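Local coordinates for putative NAD(P)H-flavin oxidoreductase (Neisseria meningitidis serogroup A / serotype 4A, PDB 6WT2), which binds FMN and probably acts as an NAD(P)H-dependent nitroreductase of the NfsB type, with chloramphenicol among its likely substrates, at residues C22-A27 against M76-D81; N18-R23 against Q207-K212; Q67-F72 against E179-G184. One frame throughout, in Å; residues are numbered along the deposited sequence. Where two conformers were deposited one is given.

Interaction 1 (C22-A27 against M76-D81). With FMN (flavin mononucleotide), chain G.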
loop_
_atom_site.group_PDB
_atom_site.type_symbol
_atom_site.label_atom_id
_atom_site.label_comp_id
_atom_site.label_asym_id
_atom_site.label_seq_id
_atom_site.Cartn_x
_atom_site.Cartn_y
_atom_site.Cartn_z
ATOM N N CYS A 22 15.853 -7.088 -0.767
ATOM C CA CYS A 22 16.967 -7.841 -1.323
ATOM C C CYS A 22 17.409 -7.197 -2.630
ATOM O O CYS A 22 16.611 -7.088 -3.570
ATOM C CB CYS A 22 16.554 -9.294 -1.556
ATOM S SG CYS A 22 17.775 -10.289 -2.445
ATOM N N ARG A 23 18.684 -6.796 -2.704
ATOM C CA ARG A 23 19.190 -6.174 -3.921
ATOM C C ARG A 23 19.986 -7.124 -4.801
ATOM O O ARG A 23 20.254 -6.784 -5.960
ATOM C CB ARG A 23 20.048 -4.949 -3.594
ATOM C CG ARG A 23 19.222 -3.732 -3.226
ATOM C CD ARG A 23 18.880 -3.730 -1.744
ATOM N NE ARG A 23 18.091 -2.558 -1.377
ATOM C CZ ARG A 23 17.832 -2.200 -0.123
ATOM N NH1 ARG A 23 18.306 -2.919 0.884
ATOM N NH2 ARG A 23 17.098 -1.125 0.120
ATOM N N HIS A 24 20.319 -8.313 -4.305
ATOM C CA HIS A 24 21.240 -9.223 -4.982
ATOM C C HIS A 24 20.710 -10.636 -4.842
ATOM O O HIS A 24 20.723 -11.207 -3.747
ATOM C CB HIS A 24 22.647 -9.118 -4.398
ATOM C CG HIS A 24 23.200 -7.736 -4.440
ATOM N ND1 HIS A 24 23.671 -7.163 -5.600
ATOM C CD2 HIS A 24 23.331 -6.800 -3.473
ATOM C CE1 HIS A 24 24.092 -5.938 -5.338
ATOM N NE2 HIS A 24 23.890 -5.691 -4.057
ATOM N N TYR A 25 20.277 -11.207 -5.955
ATOM C CA TYR A 25 19.640 -12.508 -5.964
ATOM C C TYR A 25 20.590 -13.563 -6.506
ATOM O O TYR A 25 21.589 -13.251 -7.157
ATOM C CB TYR A 25 18.375 -12.480 -6.820
ATOM C CG TYR A 25 17.298 -11.553 -6.311
ATOM C CD1 TYR A 25 16.391 -11.984 -5.346
ATOM C CD2 TYR A 25 17.166 -10.259 -6.813
ATOM C CE1 TYR A 25 15.369 -11.150 -4.885
ATOM C CE2 TYR A 25 16.155 -9.416 -6.358
ATOM C CZ TYR A 25 15.260 -9.874 -5.399
ATOM O OH TYR A 25 14.251 -9.056 -4.956
ATOM N N ASP A 26 20.264 -14.818 -6.218
ATOM C CA ASP A 26 20.948 -15.953 -6.830
ATOM C C ASP A 26 20.452 -16.093 -8.268
ATOM O O ASP A 26 19.319 -16.524 -8.507
ATOM C CB ASP A 26 20.694 -17.221 -6.017
ATOM C CG ASP A 26 21.483 -18.422 -6.532
ATOM O OD1 ASP A 26 21.863 -18.446 -7.726
ATOM O OD2 ASP A 26 21.725 -19.348 -5.734
ATOM N N ALA A 27 21.307 -15.749 -9.234
ATOM C CA ALA A 27 20.885 -15.729 -10.631
ATOM C C ALA A 27 20.471 -17.100 -11.155
ATOM O O ALA A 27 19.745 -17.177 -12.155
ATOM C CB ALA A 27 22.008 -15.161 -11.502
HETATM N N MSE A 76 17.448 -0.673 -9.165
HETATM C CA MSE A 76 17.455 -2.126 -9.263
HETATM C C MSE A 76 18.421 -2.646 -10.343
HETATM O O MSE A 76 18.197 -3.718 -10.909
HETATM C CB MSE A 76 16.035 -2.629 -9.542
HETATM C CG MSE A 76 15.427 -2.049 -10.810
HETATM SE SE MSE A 76 13.782 -2.994 -11.327
HETATM C CE MSE A 76 13.185 -1.808 -12.761
ATOM N N ALA A 77 19.497 -1.900 -10.604
ATOM C CA ALA A 77 20.348 -2.200 -11.755
ATOM C C ALA A 77 20.936 -3.604 -11.664
ATOM O O ALA A 77 20.904 -4.368 -12.634
ATOM C CB ALA A 77 21.456 -1.157 -11.880
ATOM N N ASP A 78 21.458 -3.973 -10.496
ATOM C CA ASP A 78 22.035 -5.303 -10.356
ATOM C C ASP A 78 20.965 -6.390 -10.367
ATOM O O ASP A 78 21.215 -7.495 -10.859
ATOM C CB ASP A 78 22.879 -5.368 -9.082
ATOM C CG ASP A 78 24.129 -4.488 -9.160
ATOM O OD1 ASP A 78 24.745 -4.406 -10.249
ATOM O OD2 ASP A 78 24.509 -3.879 -8.132
ATOM N N ALA A 79 19.766 -6.097 -9.853
ATOM C CA ALA A 79 18.721 -7.108 -9.774
ATOM C C ALA A 79 18.147 -7.446 -11.143
ATOM O O ALA A 79 17.600 -8.539 -11.329
ATOM C CB ALA A 79 17.598 -6.639 -8.857
ATOM N N LEU A 80 18.234 -6.519 -12.103
ATOM C CA LEU A 80 17.745 -6.795 -13.451
ATOM C C LEU A 80 18.494 -7.956 -14.096
ATOM O O LEU A 80 17.942 -8.646 -14.966
ATOM C CB LEU A 80 17.846 -5.531 -14.300
ATOM C CG LEU A 80 16.773 -4.511 -13.915
ATOM C CD1 LEU A 80 17.019 -3.157 -14.542
ATOM C CD2 LEU A 80 15.400 -5.045 -14.308
ATOM N N ASP A 81 19.735 -8.200 -13.673
ATOM C CA ASP A 81 20.495 -9.339 -14.164
ATOM C C ASP A 81 20.253 -10.616 -13.373
ATOM O O ASP A 81 20.454 -11.708 -13.911
ATOM C CB ASP A 81 21.991 -9.019 -14.148
ATOM C CG ASP A 81 22.339 -7.823 -15.011
ATOM O OD1 ASP A 81 21.692 -7.654 -16.066
ATOM O OD2 ASP A 81 23.258 -7.058 -14.637
HETATM N N1 FMN G . 15.338 -0.330 -2.431
HETATM C C2 FMN G . 16.237 -0.181 -3.437
HETATM O O2 FMN G . 17.379 -0.670 -3.287
HETATM N N3 FMN G . 15.940 0.438 -4.594
HETATM C C4 FMN G . 14.755 1.025 -4.812
HETATM O O4 FMN G . 14.452 1.535 -5.915
HETATM C C4A FMN G . 13.734 0.923 -3.757
HETATM N N5 FMN G . 12.561 1.573 -3.877
HETATM C C5A FMN G . 11.591 1.392 -2.942
HETATM C C6 FMN G . 10.282 1.788 -3.235
HETATM C C7 FMN G . 9.292 1.609 -2.281
HETATM C C7M FMN G . 7.869 2.040 -2.561
HETATM C C8 FMN G . 9.610 0.950 -0.989
HETATM C C8M FMN G . 8.496 0.664 -0.011
HETATM C C9 FMN G . 10.897 0.493 -0.727
HETATM C C9A FMN G . 11.886 0.635 -1.694
HETATM N N10 FMN G . 13.188 0.135 -1.465
HETATM C C10 FMN G . 14.147 0.306 -2.471
HETATM C "C1'" FMN G . 13.509 -0.596 -0.233
HETATM C "C2'" FMN G . 13.736 0.338 0.965
HETATM O "O2'" FMN G . 15.025 1.000 0.886
HETATM C "C3'" FMN G . 13.575 -0.512 2.222
HETATM O "O3'" FMN G . 12.213 -0.984 2.274
HETATM C "C4'" FMN G . 13.861 0.206 3.547
HETATM O "O4'" FMN G . 15.189 0.715 3.539
HETATM C "C5'" FMN G . 13.677 -0.743 4.722
HETATM O "O5'" FMN G . 14.525 -1.880 4.600
HETATM P P FMN G . 13.852 -3.344 4.648
HETATM O O1P FMN G . 12.771 -3.213 3.601
HETATM O O2P FMN G . 14.901 -4.364 4.311
HETATM O O3P FMN G . 13.245 -3.541 6.008
HETATM O O HOH W 1 19.645 -4.378 -7.424
#

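Interaction 2 (N18-R23 against Q207-K212). With FMN (flavin mononucleotide), chain G.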
loop_
_atom_site.group_PDB
_atom_site.type_symbol
_atom_site.label_atom_id
_atom_site.label_comp_id
_atom_site.label_asym_id
_atom_site.label_seq_id
_atom_site.Cartn_x
_atom_site.Cartn_y
_atom_site.Cartn_z
ATOM N N ASN A 18 10.392 -12.414 7.881
ATOM C CA ASN A 18 11.231 -12.894 6.787
ATOM C C ASN A 18 11.507 -11.792 5.773
ATOM O O ASN A 18 12.553 -11.809 5.120
ATOM C CB ASN A 18 10.576 -14.082 6.068
ATOM C CG ASN A 18 10.405 -15.307 6.958
ATOM O OD1 ASN A 18 10.999 -15.407 8.026
ATOM N ND2 ASN A 18 9.598 -16.257 6.499
ATOM N N ARG A 19 10.585 -10.837 5.613
ATOM C CA ARG A 19 10.694 -9.904 4.500
ATOM C C ARG A 19 11.773 -8.871 4.766
ATOM O O ARG A 19 11.709 -8.119 5.745
ATOM C CB ARG A 19 9.375 -9.197 4.205
ATOM C CG ARG A 19 9.336 -8.654 2.757
ATOM C CD ARG A 19 8.657 -7.279 2.637
ATOM N NE ARG A 19 9.070 -6.397 3.731
ATOM C CZ ARG A 19 10.126 -5.576 3.706
ATOM N NH1 ARG A 19 10.897 -5.486 2.627
ATOM N NH2 ARG A 19 10.417 -4.848 4.776
ATOM N N LYS A 20 12.765 -8.841 3.888
ATOM C CA LYS A 20 13.822 -7.847 3.914
ATOM C C LYS A 20 14.080 -7.452 2.474
ATOM O O LYS A 20 14.000 -8.297 1.579
ATOM C CB LYS A 20 15.108 -8.384 4.560
ATOM C CG LYS A 20 14.891 -9.066 5.901
ATOM C CD LYS A 20 16.166 -9.705 6.390
ATOM C CE LYS A 20 16.034 -10.198 7.823
ATOM N NZ LYS A 20 17.381 -10.415 8.422
ATOM N N SER A 21 14.360 -6.178 2.236
ATOM C CA SER A 21 14.635 -5.773 0.862
ATOM C C SER A 21 15.930 -6.417 0.383
ATOM O O SER A 21 16.971 -6.330 1.047
ATOM C CB SER A 21 14.707 -4.254 0.751
ATOM O OG SER A 21 13.409 -3.713 0.897
ATOM N N CYS A 22 15.853 -7.088 -0.767
ATOM C CA CYS A 22 16.967 -7.841 -1.323
ATOM C C CYS A 22 17.409 -7.197 -2.630
ATOM O O CYS A 22 16.611 -7.088 -3.570
ATOM C CB CYS A 22 16.554 -9.294 -1.556
ATOM S SG CYS A 22 17.775 -10.289 -2.445
ATOM N N ARG A 23 18.684 -6.796 -2.704
ATOM C CA ARG A 23 19.190 -6.174 -3.921
ATOM C C ARG A 23 19.986 -7.124 -4.801
ATOM O O ARG A 23 20.254 -6.784 -5.960
ATOM C CB ARG A 23 20.048 -4.949 -3.594
ATOM C CG ARG A 23 19.222 -3.732 -3.226
ATOM C CD ARG A 23 18.880 -3.730 -1.744
ATOM N NE ARG A 23 18.091 -2.558 -1.377
ATOM C CZ ARG A 23 17.832 -2.200 -0.123
ATOM N NH1 ARG A 23 18.306 -2.919 0.884
ATOM N NH2 ARG A 23 17.098 -1.125 0.120
ATOM N N GLN A 207 22.917 -13.793 -0.481
ATOM C CA GLN A 207 23.658 -13.777 0.774
ATOM C C GLN A 207 22.706 -13.382 1.894
ATOM O O GLN A 207 21.542 -13.045 1.660
ATOM C CB GLN A 207 24.856 -12.825 0.700
ATOM C CG GLN A 207 24.480 -11.388 0.362
ATOM C CD GLN A 207 25.688 -10.537 0.023
ATOM O OE1 GLN A 207 26.778 -11.055 -0.212
ATOM N NE2 GLN A 207 25.497 -9.226 -0.011
ATOM N N GLU A 208 23.205 -13.424 3.123
ATOM C CA GLU A 208 22.367 -13.016 4.237
ATOM C C GLU A 208 22.134 -11.511 4.194
ATOM O O GLU A 208 22.972 -10.737 3.724
ATOM C CB GLU A 208 22.988 -13.447 5.565
ATOM C CG GLU A 208 22.733 -14.922 5.857
ATOM C CD GLU A 208 21.336 -15.361 5.410
ATOM O OE1 GLU A 208 20.342 -14.942 6.041
ATOM O OE2 GLU A 208 21.226 -16.104 4.413
ATOM N N ILE A 209 20.956 -11.107 4.643
ATOM C CA ILE A 209 20.563 -9.707 4.687
ATOM C C ILE A 209 20.305 -9.335 6.141
ATOM O O ILE A 209 19.529 -10.009 6.830
ATOM C CB ILE A 209 19.315 -9.448 3.831
ATOM C CG1 ILE A 209 19.555 -9.883 2.383
ATOM C CG2 ILE A 209 18.901 -7.983 3.917
ATOM C CD1 ILE A 209 18.273 -10.107 1.608
ATOM N N ALA A 210 20.952 -8.270 6.602
ATOM C CA ALA A 210 20.722 -7.792 7.960
ATOM C C ALA A 210 19.354 -7.132 8.079
ATOM O O ALA A 210 18.909 -6.424 7.172
ATOM C CB ALA A 210 21.814 -6.802 8.364
ATOM N N THR A 211 18.689 -7.364 9.215
ATOM C CA THR A 211 17.427 -6.691 9.507
ATOM C C THR A 211 17.647 -5.191 9.625
ATOM O O THR A 211 18.567 -4.747 10.310
ATOM C CB THR A 211 16.834 -7.220 10.812
ATOM O OG1 THR A 211 16.748 -8.647 10.754
ATOM C CG2 THR A 211 15.453 -6.643 11.039
ATOM N N LYS A 212 16.797 -4.410 8.966
ATOM C CA LYS A 212 16.947 -2.960 8.959
ATOM C C LYS A 212 16.112 -2.321 10.072
ATOM O O LYS A 212 15.102 -2.874 10.506
ATOM C CB LYS A 212 16.555 -2.396 7.588
ATOM C CG LYS A 212 17.368 -2.987 6.428
ATOM C CD LYS A 212 18.865 -2.964 6.740
ATOM C CE LYS A 212 19.720 -3.311 5.528
ATOM N NZ LYS A 212 19.436 -4.672 4.988
HETATM N N1 FMN G . 15.338 -0.330 -2.431
HETATM C C2 FMN G . 16.237 -0.181 -3.437
HETATM O O2 FMN G . 17.379 -0.670 -3.287
HETATM N N3 FMN G . 15.940 0.438 -4.594
HETATM C C4 FMN G . 14.755 1.025 -4.812
HETATM O O4 FMN G . 14.452 1.535 -5.915
HETATM C C4A FMN G . 13.734 0.923 -3.757
HETATM N N5 FMN G . 12.561 1.573 -3.877
HETATM C C5A FMN G . 11.591 1.392 -2.942
HETATM C C6 FMN G . 10.282 1.788 -3.235
HETATM C C7 FMN G . 9.292 1.609 -2.281
HETATM C C7M FMN G . 7.869 2.040 -2.561
HETATM C C8 FMN G . 9.610 0.950 -0.989
HETATM C C8M FMN G . 8.496 0.664 -0.011
HETATM C C9 FMN G . 10.897 0.493 -0.727
HETATM C C9A FMN G . 11.886 0.635 -1.694
HETATM N N10 FMN G . 13.188 0.135 -1.465
HETATM C C10 FMN G . 14.147 0.306 -2.471
HETATM C "C1'" FMN G . 13.509 -0.596 -0.233
HETATM C "C2'" FMN G . 13.736 0.338 0.965
HETATM O "O2'" FMN G . 15.025 1.000 0.886
HETATM C "C3'" FMN G . 13.575 -0.512 2.222
HETATM O "O3'" FMN G . 12.213 -0.984 2.274
HETATM C "C4'" FMN G . 13.861 0.206 3.547
HETATM O "O4'" FMN G . 15.189 0.715 3.539
HETATM C "C5'" FMN G . 13.677 -0.743 4.722
HETATM O "O5'" FMN G . 14.525 -1.880 4.600
HETATM P P FMN G . 13.852 -3.344 4.648
HETATM O O1P FMN G . 12.771 -3.213 3.601
HETATM O O2P FMN G . 14.901 -4.364 4.311
HETATM O O3P FMN G . 13.245 -3.541 6.008
HETATM O O HOH W 2 17.240 -4.688 3.456
#

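Interaction 3 (Q67-F72 against E179-G184)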
loop_
_atom_site.group_PDB
_atom_site.type_symbol
_atom_site.label_atom_id
_atom_site.label_comp_id
_atom_site.label_asym_id
_atom_site.label_seq_id
_atom_site.Cartn_x
_atom_site.Cartn_y
_atom_site.Cartn_z
ATOM N N GLN A 67 17.083 -5.419 -20.124
ATOM C CA GLN A 67 18.269 -4.671 -20.528
ATOM C C GLN A 67 17.907 -3.284 -21.039
ATOM O O GLN A 67 18.691 -2.341 -20.877
ATOM C CB GLN A 67 19.040 -5.449 -21.586
ATOM C CG GLN A 67 19.673 -6.705 -21.048
ATOM C CD GLN A 67 20.885 -6.422 -20.192
ATOM O OE1 GLN A 67 21.121 -7.099 -19.195
ATOM N NE2 GLN A 67 21.670 -5.423 -20.582
ATOM N N ALA A 68 16.718 -3.135 -21.632
ATOM C CA ALA A 68 16.309 -1.835 -22.156
ATOM C C ALA A 68 16.023 -0.830 -21.045
ATOM O O ALA A 68 16.215 0.375 -21.242
ATOM C CB ALA A 68 15.077 -1.988 -23.043
ATOM N N ILE A 69 15.557 -1.297 -19.881
ATOM C CA ILE A 69 15.230 -0.377 -18.796
ATOM C C ILE A 69 16.389 -0.189 -17.831
ATOM O O ILE A 69 16.387 0.776 -17.051
ATOM C CB ILE A 69 13.965 -0.846 -18.039
ATOM C CG1 ILE A 69 14.175 -2.226 -17.413
ATOM C CG2 ILE A 69 12.748 -0.840 -18.963
ATOM C CD1 ILE A 69 12.962 -2.765 -16.696
ATOM N N LYS A 70 17.398 -1.047 -17.889
ATOM C CA LYS A 70 18.524 -0.940 -16.966
ATOM C C LYS A 70 19.204 0.430 -16.945
ATOM O O LYS A 70 19.497 0.915 -15.837
ATOM C CB LYS A 70 19.535 -2.047 -17.294
ATOM C CG LYS A 70 20.793 -1.992 -16.431
ATOM C CD LYS A 70 21.825 -3.017 -16.863
ATOM C CE LYS A 70 21.294 -4.436 -16.754
ATOM N NZ LYS A 70 22.285 -5.415 -17.313
ATOM N N PRO A 71 19.472 1.100 -18.077
ATOM C CA PRO A 71 20.211 2.373 -18.017
ATOM C C PRO A 71 19.552 3.456 -17.177
ATOM O O PRO A 71 20.260 4.360 -16.715
ATOM C CB PRO A 71 20.300 2.799 -19.490
ATOM C CG PRO A 71 20.159 1.544 -20.250
ATOM C CD PRO A 71 19.199 0.710 -19.476
ATOM N N PHE A 72 18.235 3.418 -16.963
ATOM C CA PHE A 72 17.591 4.422 -16.123
ATOM C C PHE A 72 16.968 3.826 -14.867
ATOM O O PHE A 72 16.187 4.507 -14.189
ATOM C CB PHE A 72 16.544 5.204 -16.924
ATOM C CG PHE A 72 15.505 4.344 -17.599
ATOM C CD1 PHE A 72 14.404 3.872 -16.896
ATOM C CD2 PHE A 72 15.620 4.031 -18.948
ATOM C CE1 PHE A 72 13.442 3.067 -17.532
ATOM C CE2 PHE A 72 14.653 3.238 -19.593
ATOM C CZ PHE A 72 13.569 2.764 -18.876
ATOM N N GLU A 179 7.688 4.397 -18.766
ATOM C CA GLU A 179 6.483 4.387 -19.591
ATOM C C GLU A 179 6.838 4.370 -21.069
ATOM O O GLU A 179 6.225 3.635 -21.853
ATOM C CB GLU A 179 5.592 5.593 -19.275
ATOM C CG GLU A 179 4.503 5.840 -20.337
ATOM C CD GLU A 179 3.466 6.881 -19.924
ATOM O OE1 GLU A 179 2.814 6.701 -18.872
ATOM O OE2 GLU A 179 3.300 7.880 -20.656
ATOM N N ARG A 180 7.827 5.170 -21.471
ATOM C CA ARG A 180 8.210 5.219 -22.881
ATOM C C ARG A 180 8.641 3.844 -23.391
ATOM O O ARG A 180 8.205 3.402 -24.457
ATOM C CB ARG A 180 9.329 6.241 -23.085
ATOM C CG ARG A 180 10.062 6.117 -24.426
ATOM C CD ARG A 180 11.283 7.026 -24.478
ATOM N NE ARG A 180 12.476 6.402 -23.898
ATOM C CZ ARG A 180 13.520 7.071 -23.411
ATOM N NH1 ARG A 180 13.524 8.398 -23.417
ATOM N NH2 ARG A 180 14.558 6.412 -22.908
ATOM N N VAL A 181 9.485 3.146 -22.629
ATOM C CA VAL A 181 10.000 1.852 -23.067
ATOM C C VAL A 181 8.915 0.777 -23.002
ATOM O O VAL A 181 8.704 0.025 -23.965
ATOM C CB VAL A 181 11.234 1.458 -22.228
ATOM C CG1 VAL A 181 11.594 -0.006 -22.484
ATOM C CG2 VAL A 181 12.421 2.363 -22.553
ATOM N N LEU A 182 8.226 0.664 -21.865
ATOM C CA LEU A 182 7.242 -0.406 -21.726
ATOM C C LEU A 182 6.053 -0.205 -22.655
ATOM O O LEU A 182 5.554 -1.171 -23.251
ATOM C CB LEU A 182 6.755 -0.496 -20.282
ATOM C CG LEU A 182 7.783 -0.895 -19.229
ATOM C CD1 LEU A 182 7.078 -1.074 -17.884
ATOM C CD2 LEU A 182 8.517 -2.167 -19.622
ATOM N N SER A 183 5.566 1.030 -22.781
ATOM C CA SER A 183 4.394 1.266 -23.616
ATOM C C SER A 183 4.748 1.639 -25.049
ATOM O O SER A 183 4.086 1.181 -25.990
ATOM C CB SER A 183 3.527 2.373 -23.025
ATOM O OG SER A 183 2.571 2.749 -23.996
ATOM N N GLY A 184 5.752 2.484 -25.245
ATOM C CA GLY A 184 6.038 2.944 -26.586
ATOM C C GLY A 184 6.875 1.951 -27.365
ATOM O O GLY A 184 6.523 1.573 -28.481
#

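Interaction 1 (C22-A27 against M76-D81)
The Tyr-25 ring meets the Ala-79 methyl at its edge, near the ring plane, with CE2 4.0 Å from Ala-79 CB. One face of the ring carries Cys-22 SG, which sits towards the rim. The His-24 ring is also met at an edge. Its CE1 lies 3.5 Å from Asp-78 OD2. The two side chains lie alongside each other, pointing the same way; ring and carboxylate planes are 32° apart.

In this nitroreductase fold, the 22-27 loop passes from the FMN pocket to the start of the short helix 79-82. No direct hydrogen bond links the two segments. A water bridges them instead: it donates to Arg-23 O at 2.9 Å and weakly accepts from Ala-79 N at 3.0 Å. Tyr-25 OH is held by Thr-201 OG1.

Arg-23 turns the other way, towards the flavin. A turn about the CB-CG bond (chi2 86°) brings the guanidinium edge to the N1-C2-O2 side of the isoalloxazine. A positive charge here would probably stabilise negative charge on the reduced flavin. Arg-109 of the second subunit packs on the same side chain. NH2 gives the longer bond, to FMN N1 at 3.2 Å, while NE donates to FMN O2 at 2.8 Å, with a nearly straight N-H...O angle of 165°.

Interaction 2 (N18-R23 against Q207-K212)
Lys-20 and Ile-209 make a loop-to-loop contact, part polar and part apolar, at the phosphate end of the FMN site. In this nitroreductase fold, the 18-23 loop follows helix 9-16. Segment 207-212 belongs to the C-terminal loop after strand 194-203. The Lys-20 chain runs out straight, antiparallel to the Ile-209 side chain. Its NZ donates to Ile-209 O at 2.7 Å and to Thr-211 OG1 at 3.0 Å, so the ammonium group grips 207-212 at two points. Ile-209 fills the apolar side. Its CG2 lies against Lys-20 CB, and CD1 reaches Cys-22 CB at 3.7 Å.

The direct hydrogen bonds of these segments to the phosphate come from 18-23. Ser-21 N donates to FMN O2P at 2.8 Å, and Ser-21 OG to O1P. The Arg-19 guanidinium presents an edge to the same O1P, donating through NH1 and NH2. Arg-214 also bonds to FMN. Lys-212 curls back so that its NZ donates to Ala-210 O in the carbonyl plane. One water joins the two loops: it accepts from Lys-212 NZ at 2.7 Å and donates to Ser-21 O at 2.9 Å.

Interaction 3 (Q67-F72 against E179-G184)
Ile-69 and Val-181 bring the two backbones closest, with their CA atoms 7.1 Å apart. Residues 67-69 belong to the C-terminal part of helix 63-69, and a 3-10 segment follows at 70-71. Phe-72 N then bonds to Ile-69 O at 3.2 Å. Segment 179-184 is helical throughout. Ser-183 N bonds to Glu-179 O in the regular way, and a wider pi-type turn spans 180-184.

Val-181 points at segment 67-72, and its two methyls take different partners. CG1, anti to the backbone N (chi1 168°), meets Ile-69 CG2 at 3.8 Å and Ala-68 CB at 4.0 Å. CG2 turns to the aromatic ring, where it lies 3.8 Å from Phe-72 CE2. This methyl sits at the ring edge, near the ring plane. Leu-182 adds a looser touch through CD2, 4.5 Å from Ile-69 CG2.

Within the nitroreductase fold, the end of helix 63-69 and the turn after it pack on helix 175-185, beside the antiparallel sheet. On the sheet side, Ile-69 touches Leu-86 and Leu-182 touches Val-88, both on strand 85-92. Met-178 of helix 175-185 packs on both Ile-69 and Phe-72. The Phe-72 side chain is about 11 Å from the bound FMN, so this is structural packing and not part of the pocket.

No polar bond crosses between the segments. With chi1 at 55°, the Phe-72 ring folds back over its own turn. One face therefore rests on Ile-69 O, which lies 3.5 Å above the plane and over the ring centre. The same oxygen is hydrogen-bonded to Ser-73 OG.

In the fold
After helix 9-16 the chain enters the FMN-binding loop, where interactions 2 and 1 both start and share Cys-22 and Arg-23. Interaction 1 closes the shortest loop, from 22-27 to 76-81. Interaction 3 begins inside that loop at 67-72 and ends beyond it at 179-184, so the two cross. Interaction 2 closes the longest loop, from 18-23 to 207-212, and interaction 3 lies wholly within its span. Both interactions 1 and 2 touch FMN. A salt bridge from Lys-70 NZ to Asp-81 OD1 (2.6 Å) connects interactions 3 and 1. Together the contacts tie the cofactor loop to the C-terminal loop and to helix 79-82, and helix 63-69 to helix 175-185.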